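Local coordinates for protein Bd3460 (Bdellovibrio bacteriovorus, PDB 5CEC) that binds the predatory endopeptidase Bd3459 as its ankyrin-repeat immunity protein and probably protects Bdellovibrio from its own enzyme during prey invasion, at residues D110-L115 against K143-S148; A99-V104 against V122-A127. All blocks are in the same frame, centred on the assembly; numbering follows the deposited sequence.

Contact 1: D110-L115 against K143-S148; sequences DVAEEL and KKTAES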
loop_
_atom_site.group_PDB
_atom_site.type_symbol
_atom_site.label_atom_id
_atom_site.label_comp_id
_atom_site.label_asym_id
_atom_site.label_seq_id
_atom_site.Cartn_x
_atom_site.Cartn_y
_atom_site.Cartn_z
ATOM N N ASP B 110 13.436 -4.061 1.026
ATOM C CA ASP B 110 14.006 -4.161 2.378
ATOM C C ASP B 110 14.274 -5.618 2.794
ATOM O O ASP B 110 15.336 -5.954 3.352
ATOM C CB ASP B 110 13.115 -3.448 3.416
ATOM C CG ASP B 110 11.591 -3.955 3.430
ATOM O OD1 ASP B 110 11.051 -4.636 2.458
ATOM O OD2 ASP B 110 10.934 -3.648 4.459
ATOM N N VAL B 111 13.312 -6.481 2.500
ATOM C CA VAL B 111 13.453 -7.893 2.769
ATOM C C VAL B 111 14.570 -8.476 1.906
ATOM O O VAL B 111 15.410 -9.265 2.379
ATOM C CB VAL B 111 12.129 -8.652 2.557
ATOM C CG1 VAL B 111 12.373 -10.149 2.593
ATOM C CG2 VAL B 111 11.101 -8.264 3.613
ATOM N N ALA B 112 14.598 -8.090 0.645
ATOM C CA ALA B 112 15.625 -8.611 -0.263
ATOM C C ALA B 112 17.014 -8.264 0.309
ATOM O O ALA B 112 17.912 -9.131 0.333
ATOM C CB ALA B 112 15.477 -8.023 -1.663
ATOM N N GLU B 113 17.207 -7.012 0.744
ATOM C CA GLU B 113 18.485 -6.629 1.328
ATOM C C GLU B 113 18.846 -7.461 2.531
ATOM O O GLU B 113 20.004 -7.869 2.661
ATOM C CB GLU B 113 18.547 -5.139 1.673
ATOM C CG GLU B 113 18.561 -4.246 0.441
ATOM C CD GLU B 113 19.827 -4.428 -0.351
ATOM O OE1 GLU B 113 20.901 -4.021 0.134
ATOM O OE2 GLU B 113 19.753 -5.057 -1.415
ATOM N N GLU B 114 17.864 -7.705 3.395
ATOM C CA GLU B 114 18.062 -8.527 4.579
ATOM C C GLU B 114 18.508 -9.920 4.181
ATOM O O GLU B 114 19.416 -10.470 4.784
ATOM C CB GLU B 114 16.776 -8.579 5.409
ATOM C CG GLU B 114 16.902 -9.293 6.748
ATOM C CD GLU B 114 17.685 -8.527 7.804
ATOM O OE1 GLU B 114 17.883 -7.298 7.672
ATOM O OE2 GLU B 114 18.096 -9.179 8.782
ATOM N N LEU B 115 17.834 -10.517 3.201
ATOM C CA LEU B 115 18.133 -11.882 2.766
ATOM C C LEU B 115 19.514 -11.983 2.137
ATOM O O LEU B 115 20.284 -12.920 2.428
ATOM C CB LEU B 115 17.056 -12.425 1.828
ATOM C CG LEU B 115 15.726 -12.743 2.513
ATOM C CD1 LEU B 115 14.670 -12.971 1.458
ATOM C CD2 LEU B 115 15.803 -13.957 3.418
ATOM N N LYS B 143 17.701 0.063 -7.616
ATOM C CA LYS B 143 19.120 0.162 -7.863
ATOM C C LYS B 143 19.973 -0.369 -6.713
ATOM O O LYS B 143 20.973 -1.027 -6.949
ATOM C CB LYS B 143 19.480 1.645 -8.159
ATOM C CG LYS B 143 20.941 1.938 -8.443
ATOM C CD LYS B 143 21.229 3.447 -8.409
ATOM C CE LYS B 143 21.297 4.086 -9.784
ATOM N NZ LYS B 143 22.208 5.266 -9.739
ATOM N N LYS B 144 19.564 -0.096 -5.483
ATOM C CA LYS B 144 20.326 -0.533 -4.315
ATOM C C LYS B 144 20.416 -2.057 -4.299
ATOM O O LYS B 144 21.491 -2.595 -4.089
ATOM C CB LYS B 144 19.675 -0.014 -3.035
ATOM C CG LYS B 144 20.368 -0.448 -1.747
ATOM C CD LYS B 144 19.738 0.217 -0.530
ATOM C CE LYS B 144 20.399 -0.250 0.759
ATOM N NZ LYS B 144 19.786 0.379 1.961
ATOM N N THR B 145 19.301 -2.752 -4.526
ATOM C CA THR B 145 19.331 -4.209 -4.520
ATOM C C THR B 145 20.054 -4.764 -5.741
ATOM O O THR B 145 20.788 -5.729 -5.633
ATOM C CB THR B 145 17.928 -4.803 -4.321
ATOM O OG1 THR B 145 17.502 -4.528 -2.986
ATOM C CG2 THR B 145 17.925 -6.310 -4.501
ATOM N N ALA B 146 19.907 -4.121 -6.892
ATOM C CA ALA B 146 20.672 -4.548 -8.054
ATOM C C ALA B 146 22.192 -4.503 -7.728
ATOM O O ALA B 146 22.943 -5.414 -8.085
ATOM C CB ALA B 146 20.334 -3.671 -9.262
ATOM N N GLU B 147 22.632 -3.416 -7.095
ATOM C CA GLU B 147 24.040 -3.260 -6.657
ATOM C C GLU B 147 24.427 -4.341 -5.639
ATOM O O GLU B 147 25.504 -4.903 -5.731
ATOM C CB GLU B 147 24.297 -1.848 -6.106
ATOM C CG GLU B 147 24.236 -0.789 -7.174
ATOM C CD GLU B 147 24.506 0.617 -6.720
ATOM O OE1 GLU B 147 24.181 0.980 -5.574
ATOM O OE2 GLU B 147 25.035 1.386 -7.553
ATOM N N SER B 148 23.554 -4.624 -4.676
ATOM C CA SER B 148 23.834 -5.669 -3.711
ATOM C C SER B 148 24.021 -7.036 -4.356
ATOM O O SER B 148 24.866 -7.823 -3.925
ATOM C CB SER B 148 22.765 -5.723 -2.631
ATOM O OG SER B 148 22.759 -4.521 -1.852
#
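Glu113 reaches across from helix 109-117 to two hydroxyls on helix 143-152, and each of its carboxylate oxygens takes one hydrogen bond. Ser148 OG donates to Glu113 OE1 over 2.8 Å, and OE1 receives it on its syn lone pair, the side of the other oxygen. Thr145 OG1 donates to Glu113 OE2, also over 2.8 Å, but arrives on the anti side and 32° out of the carboxylate plane. Two donors one helical turn apart, each taking a different oxygen, should limit rotation of the carboxylate about its CG-CD bond. Glu113 CG lies beside its backbone N, anti to the carbonyl carbon, and the chain bends at the next bond (chi2 -66°). Glu113 and Thr145 slide past each other in opposite directions.

A looser electrostatic contribution is likely. The extended Lys144 chain passes the carboxylate with CE 3.9 Å from Glu113 OE1, while its NZ stays 4.9 Å from that oxygen; the opposite charges probably attract without forming an ion pair.

The apolar share is small: Ala112 CB meets the methyl Thr145 CG2 at 4.1 Å.

The axes of the two segments run nearly parallel, 17° apart and 9.9 Å at closest approach, as expected for neighbouring helices in an ankyrin stack. Helix 109-117 also packs through Val111 and Glu114 on helix 76-84, and helix 143-152 meets Phe182 of helix 177-185 through Ala146.

Contact 2: A99-V104 against V122-A127; sequences ALAFAV and VDIIVA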
loop_
_atom_site.group_PDB
_atom_site.type_symbol
_atom_site.label_atom_id
_atom_site.label_comp_id
_atom_site.label_asym_id
_atom_site.label_seq_id
_atom_site.Cartn_x
_atom_site.Cartn_y
_atom_site.Cartn_z
ATOM N N ALA B 99 12.809 -17.638 -1.366
ATOM C CA ALA B 99 12.342 -16.471 -0.625
ATOM C C ALA B 99 12.872 -15.156 -1.180
ATOM O O ALA B 99 12.126 -14.176 -1.258
ATOM C CB ALA B 99 12.674 -16.562 0.868
ATOM N N LEU B 100 14.147 -15.138 -1.573
ATOM C CA LEU B 100 14.719 -13.914 -2.124
ATOM C C LEU B 100 14.028 -13.542 -3.431
ATOM O O LEU B 100 13.760 -12.344 -3.676
ATOM C CB LEU B 100 16.232 -14.068 -2.307
ATOM C CG LEU B 100 16.933 -12.862 -2.940
ATOM C CD1 LEU B 100 16.685 -11.548 -2.186
ATOM C CD2 LEU B 100 18.431 -13.129 -3.028
ATOM N N ALA B 101 13.754 -14.520 -4.279
ATOM C CA ALA B 101 12.959 -14.237 -5.478
ATOM C C ALA B 101 11.583 -13.718 -5.156
ATOM O O ALA B 101 11.154 -12.760 -5.797
ATOM C CB ALA B 101 12.872 -15.452 -6.370
ATOM N N PHE B 102 10.911 -14.275 -4.178
ATOM C CA PHE B 102 9.613 -13.733 -3.740
ATOM C C PHE B 102 9.720 -12.280 -3.318
ATOM O O PHE B 102 8.872 -11.468 -3.680
ATOM C CB PHE B 102 9.003 -14.558 -2.616
ATOM C CG PHE B 102 8.248 -15.750 -3.085
ATOM C CD1 PHE B 102 6.968 -15.585 -3.556
ATOM C CD2 PHE B 102 8.794 -17.043 -3.084
ATOM C CE1 PHE B 102 6.235 -16.651 -4.025
ATOM C CE2 PHE B 102 8.025 -18.122 -3.525
ATOM C CZ PHE B 102 6.752 -17.911 -3.988
ATOM N N ALA B 103 10.770 -11.945 -2.574
ATOM C CA ALA B 103 10.929 -10.582 -2.080
ATOM C C ALA B 103 11.135 -9.623 -3.248
ATOM O O ALA B 103 10.447 -8.610 -3.355
ATOM C CB ALA B 103 12.096 -10.496 -1.118
ATOM N N VAL B 104 12.102 -9.914 -4.113
ATOM C CA VAL B 104 12.395 -9.019 -5.234
ATOM C C VAL B 104 11.179 -8.855 -6.116
ATOM O O VAL B 104 10.789 -7.724 -6.474
ATOM C CB VAL B 104 13.631 -9.523 -6.007
ATOM C CG1 VAL B 104 13.759 -8.840 -7.351
ATOM C CG2 VAL B 104 14.860 -9.293 -5.129
ATOM N N VAL B 122 22.119 -15.166 -4.719
ATOM C CA VAL B 122 21.628 -14.165 -5.642
ATOM C C VAL B 122 21.601 -14.633 -7.090
ATOM O O VAL B 122 20.967 -13.972 -7.927
ATOM C CB VAL B 122 22.375 -12.829 -5.511
ATOM C CG1 VAL B 122 22.296 -12.290 -4.087
ATOM C CG2 VAL B 122 23.837 -12.964 -5.933
ATOM N N ASP B 123 22.291 -15.740 -7.402
ATOM C CA ASP B 123 22.308 -16.292 -8.760
ATOM C C ASP B 123 21.135 -17.245 -8.924
ATOM O O ASP B 123 21.283 -18.463 -9.019
ATOM C CB ASP B 123 23.623 -16.961 -9.064
ATOM C CG ASP B 123 23.747 -17.414 -10.508
ATOM O OD1 ASP B 123 22.849 -17.113 -11.343
ATOM O OD2 ASP B 123 24.745 -18.102 -10.811
ATOM N N ILE B 124 19.951 -16.648 -9.026
ATOM C CA ILE B 124 18.695 -17.396 -9.111
ATOM C C ILE B 124 17.830 -16.807 -10.203
ATOM O O ILE B 124 18.113 -15.707 -10.727
ATOM C CB ILE B 124 17.953 -17.415 -7.762
ATOM C CG1 ILE B 124 17.509 -15.998 -7.334
ATOM C CG2 ILE B 124 18.826 -18.081 -6.707
ATOM C CD1 ILE B 124 16.788 -15.954 -6.012
ATOM N N ILE B 125 16.791 -17.563 -10.564
ATOM C CA ILE B 125 15.849 -17.224 -11.625
ATOM C C ILE B 125 14.465 -16.992 -11.028
ATOM O O ILE B 125 14.026 -17.721 -10.148
ATOM C CB ILE B 125 15.757 -18.384 -12.646
ATOM C CG1 ILE B 125 17.131 -18.698 -13.270
ATOM C CG2 ILE B 125 14.732 -18.128 -13.745
ATOM C CD1 ILE B 125 17.822 -17.542 -13.927
ATOM N N VAL B 126 13.810 -15.940 -11.500
ATOM C CA VAL B 126 12.462 -15.616 -11.058
ATOM C C VAL B 126 11.458 -16.270 -12.021
ATOM O O VAL B 126 11.769 -16.590 -13.168
ATOM C CB VAL B 126 12.230 -14.094 -10.908
ATOM C CG1 VAL B 126 13.269 -13.499 -9.954
ATOM C CG2 VAL B 126 12.258 -13.323 -12.239
ATOM N N ALA B 127 10.250 -16.410 -11.536
ATOM C CA ALA B 127 9.213 -17.103 -12.277
ATOM C C ALA B 127 8.839 -16.340 -13.551
ATOM O O ALA B 127 9.052 -15.121 -13.657
ATOM C CB ALA B 127 7.973 -17.285 -11.412
#
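Leu100 O receives the backbone bond of Val104 N at 3.0 Å, and the next carbonyl oxygen, Ala101 O, is bonded by the hydroxyl Thr105 OG1. The contacts that these two residues make across to 122-127 are all between apolar groups or between a methyl and a backbone N.

Ile124 supplies the central probe. Its CD1 stands 3.8 Å from Ala101 N, 4.0 Å from Ala101 CB and 4.2 Å from Leu100 CB, so a single methyl touches two successive residues of the first helical turn. The torsions explain this reach: CG1 sits between the backbone N and the carbonyl carbon (chi1 64°), and the chain then runs out fully extended (chi2 -179°). Two residues on, Val126 CG1 approaches Ala101 CB to 4.1 Å, so that Ala101 CB is met from two directions roughly at right angles. Leu100 extends past Ile124, its CD2 reaching Val122 CG1 at 4.1 Å as the two side chains cross at a slant.

Both segments belong to one predicted ankyrin repeat, 95-127, in which the chain leaves the second helix 109-117 and returns over the start of the first. Backbone bonds of Ile124 with Leu134 and of Val126 with Asp132 tie this outgoing arm to the returning one, as in an ankyrin hairpin loop. At its base, Asp123 centres an inverse gamma turn, closed by a weak Ile124 N to Val122 O bond, and its OD1 forms a salt bridge with Lys159. At the far end Ala127 packs on Ser393, and from the helix Phe102 packs on Arg392, both of the Bd3459 chain.

How the contacts relate
Contact 2 lies close to the centre of the chain, and all five of its touching residues are buried; contact 1 is farther out and only partly buried. The chemistry follows: methyls fill the interior contact, while a carboxylate and two hydroxyls join helices 109-117 and 143-152 where solvent is nearer. Their centres are 11 Å apart, and helices 99-105 and 109-117 connect them directly. Ala112, which meets Thr145 in contact 1, also packs on contact 2, its CA 3.7 Å from Leu100 CD1 and its CB 3.7 Å from Val104 CG2. Contact 2 closes a loop onto its own predicted repeat, whereas contact 1 ties that repeat to helix 143-152. Of the two, only contact 2 touches the Bd3459 chain.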